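Local coordinates for protein CT_858 (Chlamydia trachomatis, PDB 3DOR) that probably acts as a serine-type endopeptidase, a secreted chlamydial protease combining a PDZ-like domain with an S41-family peptidase domain, at residues D64-G67 with H73-V76; Y88-S93 with A145-L150; T130-N135 with A141-A146; F151-S156 with K160-R165. All blocks are in the same frame, centred on the assembly; numbering follows the deposited sequence.

Contact 1: residues D64-G67 with H73-V76; sequences DFIG and HAGV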
loop_
_atom_site.group_PDB
_atom_site.type_symbol
_atom_site.label_atom_id
_atom_site.label_comp_id
_atom_site.label_asym_id
_atom_site.label_seq_id
_atom_site.Cartn_x
_atom_site.Cartn_y
_atom_site.Cartn_z
ATOM N N ASP B 64 -21.668 -9.425 -5.489
ATOM C CA ASP B 64 -22.631 -10.357 -4.904
ATOM C C ASP B 64 -21.944 -11.642 -4.491
ATOM O O ASP B 64 -22.316 -12.263 -3.501
ATOM C CB ASP B 64 -23.763 -10.662 -5.891
ATOM C CG ASP B 64 -24.697 -9.479 -6.079
ATOM O OD1 ASP B 64 -24.490 -8.442 -5.410
ATOM O OD2 ASP B 64 -25.638 -9.581 -6.893
ATOM N N PHE B 65 -20.935 -12.034 -5.259
ATOM C CA PHE B 65 -20.163 -13.236 -4.977
ATOM C C PHE B 65 -19.461 -13.081 -3.617
ATOM O O PHE B 65 -19.499 -13.981 -2.776
ATOM C CB PHE B 65 -19.127 -13.439 -6.089
ATOM C CG PHE B 65 -18.157 -14.552 -5.828
ATOM C CD1 PHE B 65 -18.583 -15.879 -5.809
ATOM C CD2 PHE B 65 -16.803 -14.275 -5.625
ATOM C CE1 PHE B 65 -17.671 -16.922 -5.593
ATOM C CE2 PHE B 65 -15.876 -15.305 -5.405
ATOM C CZ PHE B 65 -16.312 -16.631 -5.390
ATOM N N ILE B 66 -18.812 -11.941 -3.404
ATOM C CA ILE B 66 -18.131 -11.713 -2.133
ATOM C C ILE B 66 -19.176 -11.462 -1.047
ATOM O O ILE B 66 -18.996 -11.855 0.103
ATOM C CB ILE B 66 -17.159 -10.507 -2.215
ATOM C CG1 ILE B 66 -16.098 -10.774 -3.286
ATOM C CG2 ILE B 66 -16.484 -10.271 -0.853
ATOM C CD1 ILE B 66 -15.257 -12.006 -3.027
ATOM N N GLY B 67 -20.273 -10.810 -1.420
ATOM C CA GLY B 67 -21.328 -10.550 -0.457
ATOM C C GLY B 67 -21.912 -11.856 0.058
ATOM O O GLY B 67 -22.495 -11.900 1.145
ATOM N N HIS B 73 -16.545 -7.863 6.987
ATOM C CA HIS B 73 -15.194 -7.461 6.606
ATOM C C HIS B 73 -14.921 -7.713 5.109
ATOM O O HIS B 73 -14.156 -6.978 4.483
ATOM C CB HIS B 73 -14.146 -8.243 7.413
ATOM C CG HIS B 73 -13.790 -7.635 8.735
ATOM N ND1 HIS B 73 -13.737 -6.271 8.943
ATOM C CD2 HIS B 73 -13.350 -8.204 9.886
ATOM C CE1 HIS B 73 -13.278 -6.028 10.158
ATOM N NE2 HIS B 73 -13.034 -7.185 10.752
ATOM N N ALA B 74 -15.523 -8.755 4.540
ATOM C CA ALA B 74 -15.286 -9.091 3.132
ATOM C C ALA B 74 -16.141 -8.311 2.131
ATOM O O ALA B 74 -17.369 -8.325 2.201
ATOM C CB ALA B 74 -15.468 -10.598 2.919
ATOM N N GLY B 75 -15.483 -7.638 1.187
ATOM C CA GLY B 75 -16.216 -6.860 0.201
ATOM C C GLY B 75 -15.359 -6.279 -0.915
ATOM O O GLY B 75 -14.144 -6.155 -0.781
ATOM N N VAL B 76 -15.998 -5.916 -2.022
ATOM C CA VAL B 76 -15.289 -5.347 -3.161
ATOM C C VAL B 76 -15.740 -3.919 -3.433
ATOM O O VAL B 76 -16.932 -3.628 -3.402
ATOM C CB VAL B 76 -15.554 -6.154 -4.454
ATOM C CG1 VAL B 76 -14.626 -5.675 -5.568
ATOM C CG2 VAL B 76 -15.382 -7.640 -4.200
HETATM O O HOH W 1 -19.279 -10.722 2.533
#

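Contact 2: residues Y88-S93 with A145-L150; sequences YTVQKS and AALRTL. With SO4 (sulfate ion), chain M.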
loop_
_atom_site.group_PDB
_atom_site.type_symbol
_atom_site.label_atom_id
_atom_site.label_comp_id
_atom_site.label_asym_id
_atom_site.label_seq_id
_atom_site.Cartn_x
_atom_site.Cartn_y
_atom_site.Cartn_z
ATOM N N TYR B 88 -32.342 11.272 4.328
ATOM C CA TYR B 88 -33.109 10.828 5.489
ATOM C C TYR B 88 -32.400 9.715 6.236
ATOM O O TYR B 88 -31.485 9.085 5.708
ATOM C CB TYR B 88 -34.488 10.336 5.070
ATOM C CG TYR B 88 -35.213 11.322 4.203
ATOM C CD1 TYR B 88 -35.143 11.235 2.812
ATOM C CD2 TYR B 88 -35.931 12.370 4.767
ATOM C CE1 TYR B 88 -35.773 12.177 2.002
ATOM C CE2 TYR B 88 -36.566 13.318 3.969
ATOM C CZ TYR B 88 -36.479 13.218 2.589
ATOM O OH TYR B 88 -37.072 14.175 1.806
ATOM N N THR B 89 -32.811 9.495 7.479
ATOM C CA THR B 89 -32.231 8.434 8.279
ATOM C C THR B 89 -33.348 7.732 9.032
ATOM O O THR B 89 -34.145 8.360 9.725
ATOM C CB THR B 89 -31.198 8.964 9.295
ATOM O OG1 THR B 89 -30.175 9.701 8.605
ATOM C CG2 THR B 89 -30.553 7.796 10.040
ATOM N N VAL B 90 -33.406 6.420 8.881
ATOM C CA VAL B 90 -34.422 5.622 9.538
ATOM C C VAL B 90 -33.786 4.719 10.591
ATOM O O VAL B 90 -32.595 4.410 10.517
ATOM C CB VAL B 90 -35.171 4.764 8.493
ATOM C CG1 VAL B 90 -36.028 3.711 9.175
ATOM C CG2 VAL B 90 -36.038 5.670 7.628
ATOM N N GLN B 91 -34.575 4.321 11.583
ATOM C CA GLN B 91 -34.095 3.429 12.628
ATOM C C GLN B 91 -35.219 2.442 12.940
ATOM O O GLN B 91 -36.376 2.836 13.131
ATOM C CB GLN B 91 -33.716 4.223 13.880
ATOM C CG GLN B 91 -32.959 3.421 14.928
ATOM C CD GLN B 91 -32.436 4.296 16.064
ATOM O OE1 GLN B 91 -31.661 3.844 16.915
ATOM N NE2 GLN B 91 -32.862 5.554 16.083
ATOM N N LYS B 92 -34.883 1.159 12.974
ATOM C CA LYS B 92 -35.866 0.126 13.247
ATOM C C LYS B 92 -36.020 -0.090 14.747
ATOM O O LYS B 92 -35.036 -0.329 15.449
ATOM C CB LYS B 92 -35.439 -1.177 12.575
ATOM C CG LYS B 92 -36.464 -2.287 12.656
ATOM C CD LYS B 92 -35.975 -3.530 11.931
ATOM C CE LYS B 92 -37.019 -4.635 11.996
ATOM N NZ LYS B 92 -36.607 -5.842 11.223
ATOM N N SER B 93 -37.255 -0.009 15.240
ATOM C CA SER B 93 -37.508 -0.205 16.664
ATOM C C SER B 93 -37.690 -1.687 16.984
ATOM O O SER B 93 -37.798 -2.513 16.081
ATOM C CB SER B 93 -38.756 0.568 17.091
ATOM O OG SER B 93 -39.916 0.021 16.480
ATOM N N ALA B 145 -27.314 -3.376 8.386
ATOM C CA ALA B 145 -26.347 -3.157 7.321
ATOM C C ALA B 145 -27.119 -2.829 6.033
ATOM O O ALA B 145 -26.706 -1.970 5.254
ATOM C CB ALA B 145 -25.463 -4.402 7.134
ATOM N N ALA B 146 -28.252 -3.498 5.828
ATOM C CA ALA B 146 -29.078 -3.260 4.643
ATOM C C ALA B 146 -29.749 -1.894 4.719
ATOM O O ALA B 146 -29.874 -1.185 3.715
ATOM C CB ALA B 146 -30.138 -4.348 4.516
ATOM N N LEU B 147 -30.191 -1.530 5.917
ATOM C CA LEU B 147 -30.849 -0.247 6.118
ATOM C C LEU B 147 -29.912 0.897 5.734
ATOM O O LEU B 147 -30.353 1.892 5.160
ATOM C CB LEU B 147 -31.261 -0.088 7.579
ATOM C CG LEU B 147 -32.689 0.359 7.887
ATOM C CD1 LEU B 147 -32.699 0.998 9.265
ATOM C CD2 LEU B 147 -33.195 1.347 6.844
ATOM N N ARG B 148 -28.624 0.754 6.055
ATOM C CA ARG B 148 -27.632 1.781 5.732
ATOM C C ARG B 148 -27.683 2.131 4.257
ATOM O O ARG B 148 -27.471 3.284 3.873
ATOM C CB ARG B 148 -26.204 1.303 6.032
ATOM C CG ARG B 148 -25.798 1.210 7.492
ATOM C CD ARG B 148 -24.278 1.066 7.579
ATOM N NE ARG B 148 -23.620 2.200 6.930
ATOM C CZ ARG B 148 -22.306 2.345 6.787
ATOM N NH1 ARG B 148 -21.478 1.418 7.248
ATOM N NH2 ARG B 148 -21.817 3.428 6.194
ATOM N N THR B 149 -27.954 1.127 3.428
ATOM C CA THR B 149 -27.998 1.335 1.987
ATOM C C THR B 149 -29.377 1.696 1.419
ATOM O O THR B 149 -29.494 2.041 0.239
ATOM C CB THR B 149 -27.461 0.089 1.253
ATOM O OG1 THR B 149 -28.372 -1.000 1.427
ATOM C CG2 THR B 149 -26.099 -0.313 1.825
ATOM N N LEU B 150 -30.413 1.630 2.249
ATOM C CA LEU B 150 -31.766 1.950 1.792
ATOM C C LEU B 150 -31.776 3.292 1.053
ATOM O O LEU B 150 -32.285 3.392 -0.059
ATOM C CB LEU B 150 -32.737 2.004 2.980
ATOM C CG LEU B 150 -34.226 1.745 2.704
ATOM C CD1 LEU B 150 -35.051 2.278 3.865
ATOM C CD2 LEU B 150 -34.661 2.414 1.433
HETATM S S SO4 M . -23.604 5.506 8.148
HETATM O O1 SO4 M . -24.451 6.742 8.295
HETATM O O2 SO4 M . -22.405 5.843 7.324
HETATM O O3 SO4 M . -23.140 5.005 9.478
HETATM O O4 SO4 M . -24.461 4.459 7.489
#

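Contact 3: residues T130-N135 with A141-A146; sequences TLYGSN and AEESAA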
loop_
_atom_site.group_PDB
_atom_site.type_symbol
_atom_site.label_atom_id
_atom_site.label_comp_id
_atom_site.label_asym_id
_atom_site.label_seq_id
_atom_site.Cartn_x
_atom_site.Cartn_y
_atom_site.Cartn_z
ATOM N N THR B 130 -34.504 -6.857 -0.985
ATOM C CA THR B 130 -33.824 -6.787 -2.266
ATOM C C THR B 130 -32.377 -6.361 -2.019
ATOM O O THR B 130 -31.506 -6.567 -2.862
ATOM C CB THR B 130 -34.473 -5.755 -3.220
ATOM O OG1 THR B 130 -34.232 -4.429 -2.732
ATOM C CG2 THR B 130 -35.968 -5.984 -3.330
ATOM N N LEU B 131 -32.122 -5.780 -0.850
ATOM C CA LEU B 131 -30.782 -5.309 -0.517
ATOM C C LEU B 131 -29.942 -6.295 0.289
ATOM O O LEU B 131 -28.772 -6.039 0.561
ATOM C CB LEU B 131 -30.878 -3.976 0.234
ATOM C CG LEU B 131 -31.593 -2.879 -0.560
ATOM C CD1 LEU B 131 -31.794 -1.644 0.318
ATOM C CD2 LEU B 131 -30.776 -2.533 -1.794
ATOM N N TYR B 132 -30.532 -7.418 0.670
ATOM C CA TYR B 132 -29.806 -8.422 1.444
ATOM C C TYR B 132 -28.749 -9.134 0.603
ATOM O O TYR B 132 -28.758 -9.050 -0.623
ATOM C CB TYR B 132 -30.770 -9.480 1.986
ATOM C CG TYR B 132 -31.806 -8.988 2.973
ATOM C CD1 TYR B 132 -31.652 -7.775 3.650
ATOM C CD2 TYR B 132 -32.918 -9.775 3.281
ATOM C CE1 TYR B 132 -32.578 -7.361 4.613
ATOM C CE2 TYR B 132 -33.846 -9.373 4.239
ATOM C CZ TYR B 132 -33.669 -8.168 4.902
ATOM O OH TYR B 132 -34.576 -7.789 5.863
ATOM N N GLY B 133 -27.854 -9.848 1.274
ATOM C CA GLY B 133 -26.820 -10.599 0.580
ATOM C C GLY B 133 -27.368 -11.960 0.178
ATOM O O GLY B 133 -28.514 -12.275 0.483
ATOM N N SER B 134 -26.549 -12.770 -0.485
ATOM C CA SER B 134 -26.955 -14.096 -0.951
ATOM C C SER B 134 -27.282 -15.089 0.152
ATOM O O SER B 134 -28.208 -15.883 0.020
ATOM C CB SER B 134 -25.858 -14.703 -1.829
ATOM O OG SER B 134 -25.537 -13.840 -2.900
ATOM N N ASN B 135 -26.505 -15.061 1.228
ATOM C CA ASN B 135 -26.717 -15.981 2.330
ATOM C C ASN B 135 -27.196 -15.271 3.589
ATOM O O ASN B 135 -26.769 -15.584 4.702
ATOM C CB ASN B 135 -25.428 -16.760 2.595
ATOM C CG ASN B 135 -25.052 -17.657 1.421
ATOM O OD1 ASN B 135 -23.996 -17.498 0.799
ATOM N ND2 ASN B 135 -25.932 -18.600 1.106
ATOM N N ALA B 141 -28.040 -7.447 12.860
ATOM C CA ALA B 141 -26.879 -6.780 12.271
ATOM C C ALA B 141 -26.978 -6.714 10.744
ATOM O O ALA B 141 -26.659 -5.685 10.145
ATOM C CB ALA B 141 -25.585 -7.477 12.706
ATOM N N GLU B 142 -27.434 -7.794 10.110
ATOM C CA GLU B 142 -27.578 -7.796 8.648
ATOM C C GLU B 142 -28.700 -6.831 8.248
ATOM O O GLU B 142 -28.617 -6.154 7.221
ATOM C CB GLU B 142 -27.893 -9.212 8.132
ATOM C CG GLU B 142 -26.809 -10.242 8.456
ATOM C CD GLU B 142 -27.265 -11.670 8.216
ATOM O OE1 GLU B 142 -27.171 -12.153 7.066
ATOM O OE2 GLU B 142 -27.735 -12.303 9.183
ATOM N N GLU B 143 -29.743 -6.764 9.066
ATOM C CA GLU B 143 -30.865 -5.869 8.793
ATOM C C GLU B 143 -30.382 -4.417 8.757
ATOM O O GLU B 143 -30.676 -3.669 7.823
ATOM C CB GLU B 143 -31.935 -6.027 9.880
ATOM C CG GLU B 143 -33.175 -5.158 9.689
ATOM C CD GLU B 143 -34.124 -5.683 8.607
ATOM O OE1 GLU B 143 -35.270 -5.177 8.522
ATOM O OE2 GLU B 143 -33.723 -6.597 7.847
ATOM N N SER B 144 -29.633 -4.026 9.783
ATOM C CA SER B 144 -29.113 -2.668 9.861
ATOM C C SER B 144 -28.115 -2.385 8.752
ATOM O O SER B 144 -28.065 -1.279 8.232
ATOM C CB SER B 144 -28.460 -2.426 11.221
ATOM O OG SER B 144 -29.428 -2.496 12.248
ATOM N N ALA B 145 -27.314 -3.376 8.386
ATOM C CA ALA B 145 -26.347 -3.157 7.321
ATOM C C ALA B 145 -27.119 -2.829 6.033
ATOM O O ALA B 145 -26.706 -1.970 5.254
ATOM C CB ALA B 145 -25.463 -4.402 7.134
ATOM N N ALA B 146 -28.252 -3.498 5.828
ATOM C CA ALA B 146 -29.078 -3.260 4.643
ATOM C C ALA B 146 -29.749 -1.894 4.719
ATOM O O ALA B 146 -29.874 -1.185 3.715
ATOM C CB ALA B 146 -30.138 -4.348 4.516
#

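Contact 4: residues F151-S156 with K160-R165; sequences FSRMAS and KVPSGR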
loop_
_atom_site.group_PDB
_atom_site.type_symbol
_atom_site.label_atom_id
_atom_site.label_comp_id
_atom_site.label_asym_id
_atom_site.label_seq_id
_atom_site.Cartn_x
_atom_site.Cartn_y
_atom_site.Cartn_z
ATOM N N PHE B 151 -31.200 4.323 1.662
ATOM C CA PHE B 151 -31.165 5.638 1.027
ATOM C C PHE B 151 -29.787 6.037 0.498
ATOM O O PHE B 151 -29.525 7.215 0.260
ATOM C CB PHE B 151 -31.674 6.699 2.004
ATOM C CG PHE B 151 -33.140 6.572 2.328
ATOM C CD1 PHE B 151 -33.596 6.772 3.622
ATOM C CD2 PHE B 151 -34.067 6.278 1.335
ATOM C CE1 PHE B 151 -34.958 6.682 3.925
ATOM C CE2 PHE B 151 -35.433 6.186 1.629
ATOM C CZ PHE B 151 -35.876 6.390 2.925
ATOM N N SER B 152 -28.912 5.060 0.291
ATOM C CA SER B 152 -27.572 5.355 -0.214
ATOM C C SER B 152 -27.076 4.212 -1.093
ATOM O O SER B 152 -26.615 3.185 -0.591
ATOM C CB SER B 152 -26.610 5.580 0.964
ATOM O OG SER B 152 -25.367 6.076 0.512
ATOM N N ARG B 153 -27.188 4.389 -2.410
ATOM C CA ARG B 153 -26.771 3.370 -3.372
ATOM C C ARG B 153 -25.495 3.836 -4.055
ATOM O O ARG B 153 -25.416 4.963 -4.537
ATOM C CB ARG B 153 -27.869 3.144 -4.410
ATOM C CG ARG B 153 -29.245 2.916 -3.813
ATOM C CD ARG B 153 -29.313 1.636 -2.995
ATOM N NE ARG B 153 -30.569 1.573 -2.258
ATOM C CZ ARG B 153 -31.758 1.327 -2.806
ATOM N NH1 ARG B 153 -31.865 1.094 -4.105
ATOM N NH2 ARG B 153 -32.851 1.373 -2.057
ATOM N N MET B 154 -24.500 2.959 -4.118
ATOM C CA MET B 154 -23.222 3.333 -4.699
ATOM C C MET B 154 -22.639 2.287 -5.628
ATOM O O MET B 154 -22.428 1.146 -5.229
ATOM C CB MET B 154 -22.233 3.619 -3.569
ATOM C CG MET B 154 -22.627 4.807 -2.702
ATOM S SD MET B 154 -21.752 4.858 -1.128
ATOM C CE MET B 154 -20.130 5.303 -1.692
ATOM N N ALA B 155 -22.376 2.677 -6.871
ATOM C CA ALA B 155 -21.792 1.739 -7.820
ATOM C C ALA B 155 -20.406 1.358 -7.301
ATOM O O ALA B 155 -19.876 0.315 -7.667
ATOM C CB ALA B 155 -21.674 2.371 -9.217
ATOM N N SER B 156 -19.830 2.207 -6.448
ATOM C CA SER B 156 -18.506 1.939 -5.888
ATOM C C SER B 156 -18.549 0.692 -5.011
ATOM O O SER B 156 -17.521 0.080 -4.735
ATOM C CB SER B 156 -18.001 3.136 -5.057
ATOM O OG SER B 156 -18.788 3.350 -3.892
ATOM N N LYS B 160 -26.792 -1.418 -7.658
ATOM C CA LYS B 160 -27.429 -0.956 -8.884
ATOM C C LYS B 160 -27.859 0.425 -8.411
ATOM O O LYS B 160 -28.413 0.548 -7.323
ATOM C CB LYS B 160 -28.675 -1.778 -9.208
ATOM C CG LYS B 160 -28.413 -3.196 -9.664
ATOM C CD LYS B 160 -29.733 -3.882 -9.995
ATOM C CE LYS B 160 -29.520 -5.267 -10.580
ATOM N NZ LYS B 160 -30.817 -5.981 -10.741
ATOM N N VAL B 161 -27.602 1.460 -9.194
ATOM C CA VAL B 161 -27.981 2.801 -8.770
ATOM C C VAL B 161 -29.268 3.310 -9.414
ATOM O O VAL B 161 -29.364 3.408 -10.637
ATOM C CB VAL B 161 -26.856 3.818 -9.073
ATOM C CG1 VAL B 161 -27.258 5.200 -8.583
ATOM C CG2 VAL B 161 -25.561 3.375 -8.411
ATOM N N PRO B 162 -30.279 3.637 -8.592
ATOM C CA PRO B 162 -31.559 4.145 -9.094
ATOM C C PRO B 162 -31.451 5.654 -9.292
ATOM O O PRO B 162 -30.437 6.258 -8.950
ATOM C CB PRO B 162 -32.523 3.798 -7.969
ATOM C CG PRO B 162 -31.672 4.054 -6.749
ATOM C CD PRO B 162 -30.348 3.388 -7.139
ATOM N N SER B 163 -32.501 6.255 -9.838
ATOM C CA SER B 163 -32.538 7.692 -10.074
ATOM C C SER B 163 -33.978 8.092 -10.307
ATOM O O SER B 163 -34.854 7.239 -10.422
ATOM C CB SER B 163 -31.716 8.064 -11.306
ATOM O OG SER B 163 -32.302 7.519 -12.479
ATOM N N GLY B 164 -34.217 9.393 -10.385
ATOM C CA GLY B 164 -35.561 9.874 -10.607
ATOM C C GLY B 164 -36.342 9.974 -9.316
ATOM O O GLY B 164 -35.786 9.845 -8.220
ATOM N N ARG B 165 -37.645 10.193 -9.440
ATOM C CA ARG B 165 -38.486 10.321 -8.268
ATOM C C ARG B 165 -38.980 8.977 -7.779
ATOM O O ARG B 165 -39.108 8.029 -8.549
ATOM C CB ARG B 165 -39.669 11.239 -8.571
ATOM C CG ARG B 165 -39.262 12.682 -8.812
ATOM C CD ARG B 165 -40.449 13.526 -9.236
ATOM N NE ARG B 165 -40.972 13.104 -10.532
ATOM C CZ ARG B 165 -42.089 13.578 -11.075
ATOM N NH1 ARG B 165 -42.807 14.489 -10.428
ATOM N NH2 ARG B 165 -42.485 13.141 -12.262
HETATM O O HOH W 2 -29.892 -0.656 -5.582
#

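Contact 1: residues D64-G67 with H73-V76
I66, in the last turn of helix 55-67, carries the contact with A74, G75 and V76, while F65 before it packs its ring on helices 2-20 and 36-48. I66 uses its two branches separately. CG2 lies anti to the backbone N and over the backbone where strand 75-78 begins, with I66 CG2 3.5 Å from G75 N; the same methyl touches A74 CB at 3.9 Å. It rests on the peptide at G75, I66 CG2 being 3.6 Å from G75 CA. The arrangement is a short helix-to-strand connection: seven residues, 68-74, link helix 55-67 to strand 75-78, which pairs antiparallel with strand 507-518, where G75 bonds through its backbone to S511. The other branch of I66 crosses the V76 side chain at about a right angle, and I66 CG1 to V76 CG2, at 3.3 Å, is tighter than usual carbon packing. Beyond V76 lie I507 and C510. At the I66 carbonyl, just before G67, a water stands 2.7 Å from I66 O and 3.1 Å from A74 O, placed to donate to either, though it may not donate to both at once.

Contact 2: residues Y88-S93 with A145-L150
In the PDZ-like domain, helix 140-150 packs along strand 83-92 of the curled antiparallel sheet, and here L147 meets V90 of that strand. The axes of strand 88-92 and helix 145-150 approach to 8.6 Å and run nearly antiparallel, at 156°. L147 reaches over with both methyls. Its CD1 rests against the strand backbone, 3.6 Å from V90 O, and lies farther from Q91 CA and K92 N; its CD2 approaches V90 CB at 4.3 Å. The L147 chi1 of -131° is far from a staggered value, so the placing of these methyls may be strained. K92 starts toward the helix, then runs fully extended past L147 to a salt bridge with E143, a turn earlier on the same helix. One residue beyond L147, R148 turns away from the strand to a sulfate, probably from the crystallisation liquor. R148 NE to sulfate O4, at 2.5 Å, is very short for a hydrogen bond and its exact length is doubtful; the bend at chi3 brings that part of the guanidinium round to the anion, which I255 N also holds. T149 OG1 donates to A146 O at 2.7 Å. A helix packed by its apolar side on a curled antiparallel sheet is a feature of the PDZ fold.

Contact 3: residues T130-N135 with A141-A146
The Y132 hydroxyl donates a hydrogen bond to E143 OE2 at 2.5 Å, the two side chains slanting across each other; so short a length should be taken with reserve. Ring and carboxylate planes stand 54° apart. E143 gets there by leaving its backbone N in the anti direction and then bending at chi2 (76°), which swings the carboxylate round to the phenol. The Y132 ring also presents an edge to the helix: A146 CB lies in the ring plane, 3.8 Å from Y132 CD1. Beside it, L131 adds looser apolar contact, with L131 CB 4.4 Å from A146 CB and L131 CD1 3.9 Å from A146 O. Together these clasp the loop after helix 124-130 to the flank of helix 140-150, a helix-loop-helix connection within the PDZ-like domain. A second shell fixes the partners. OE1, the other oxygen of E143, is the one K92 takes, which would probably favour the charged form of the carboxylate. H136 stacks on the Y132 ring. E142, the residue before E143, turns its carboxylate to the loop just ahead of the helix, where OE2 is hydrogen-bonded to T139 OG1 and OE1 accepts from K137 N.

Contact 4: residues F151-S156 with K160-R165
R153 and V161 bring their CA atoms to 5.6 Å and A155 and K160 to 6.3 Å as the chain doubles back, yet no direct hydrogen bond joins the two segments. The setting is the border of the PDZ-like sheet: strand 152-154 pairs antiparallel with strand 83-92, F151, R153 and A155 bonding through their backbones to L86, A84 and E82, while 160-165 passes alongside on its way to strand 165-171. R153 packs on P162, their side chains crossing at about a right angle. The aliphatic part of the arginine does the touching, with R153 CG 3.5 Å from P162 CD. A bend at chi2 (-65°) then folds the guanidinium back past the proline ring, leaving R153 NH1 4.0 Å from P162 CG. Two carbonyls at the end of helix 140-150 hold the group there, T149 O taking NE and L150 O taking NH2, so its positive charge probably offsets the partial negative charge of that helix end. P162 in turn packs on W184 and A84. One residue before the proline, V161 lays one methyl beside the backbone of 151-156: V161 CG2 is 3.6 Å from A155 N and 4.1 Å from A155 CB, and Y186 and A84 also touch this valine. One water spans the segments, donating to K160 O at 2.6 Å and accepting a weak bond from R153 NH1 at 3.0 Å.

How the contacts relate
From the N terminus, contact 1 comes first, closing the short loop between helix 55-67 and strand 75-78 before the other three begin. Contact 2 opens on strand 83-92 and closes a long excursion on helix 140-150. Contact 3 lies within that span, closing the turn between 130-135 and the same helix; the two overlap at A145 and A146. Contact 4 follows in series, folding the chain back after strand 152-154. L131 CD1 packs near R153 NH2, joining contacts 3 and 4, while F151 packs on Y88 and V90, joining 4 to 2. Contact 1 adjoins contact 3 through D64 and S134, so the end of helix 55-67 touches the loop after helix 124-130.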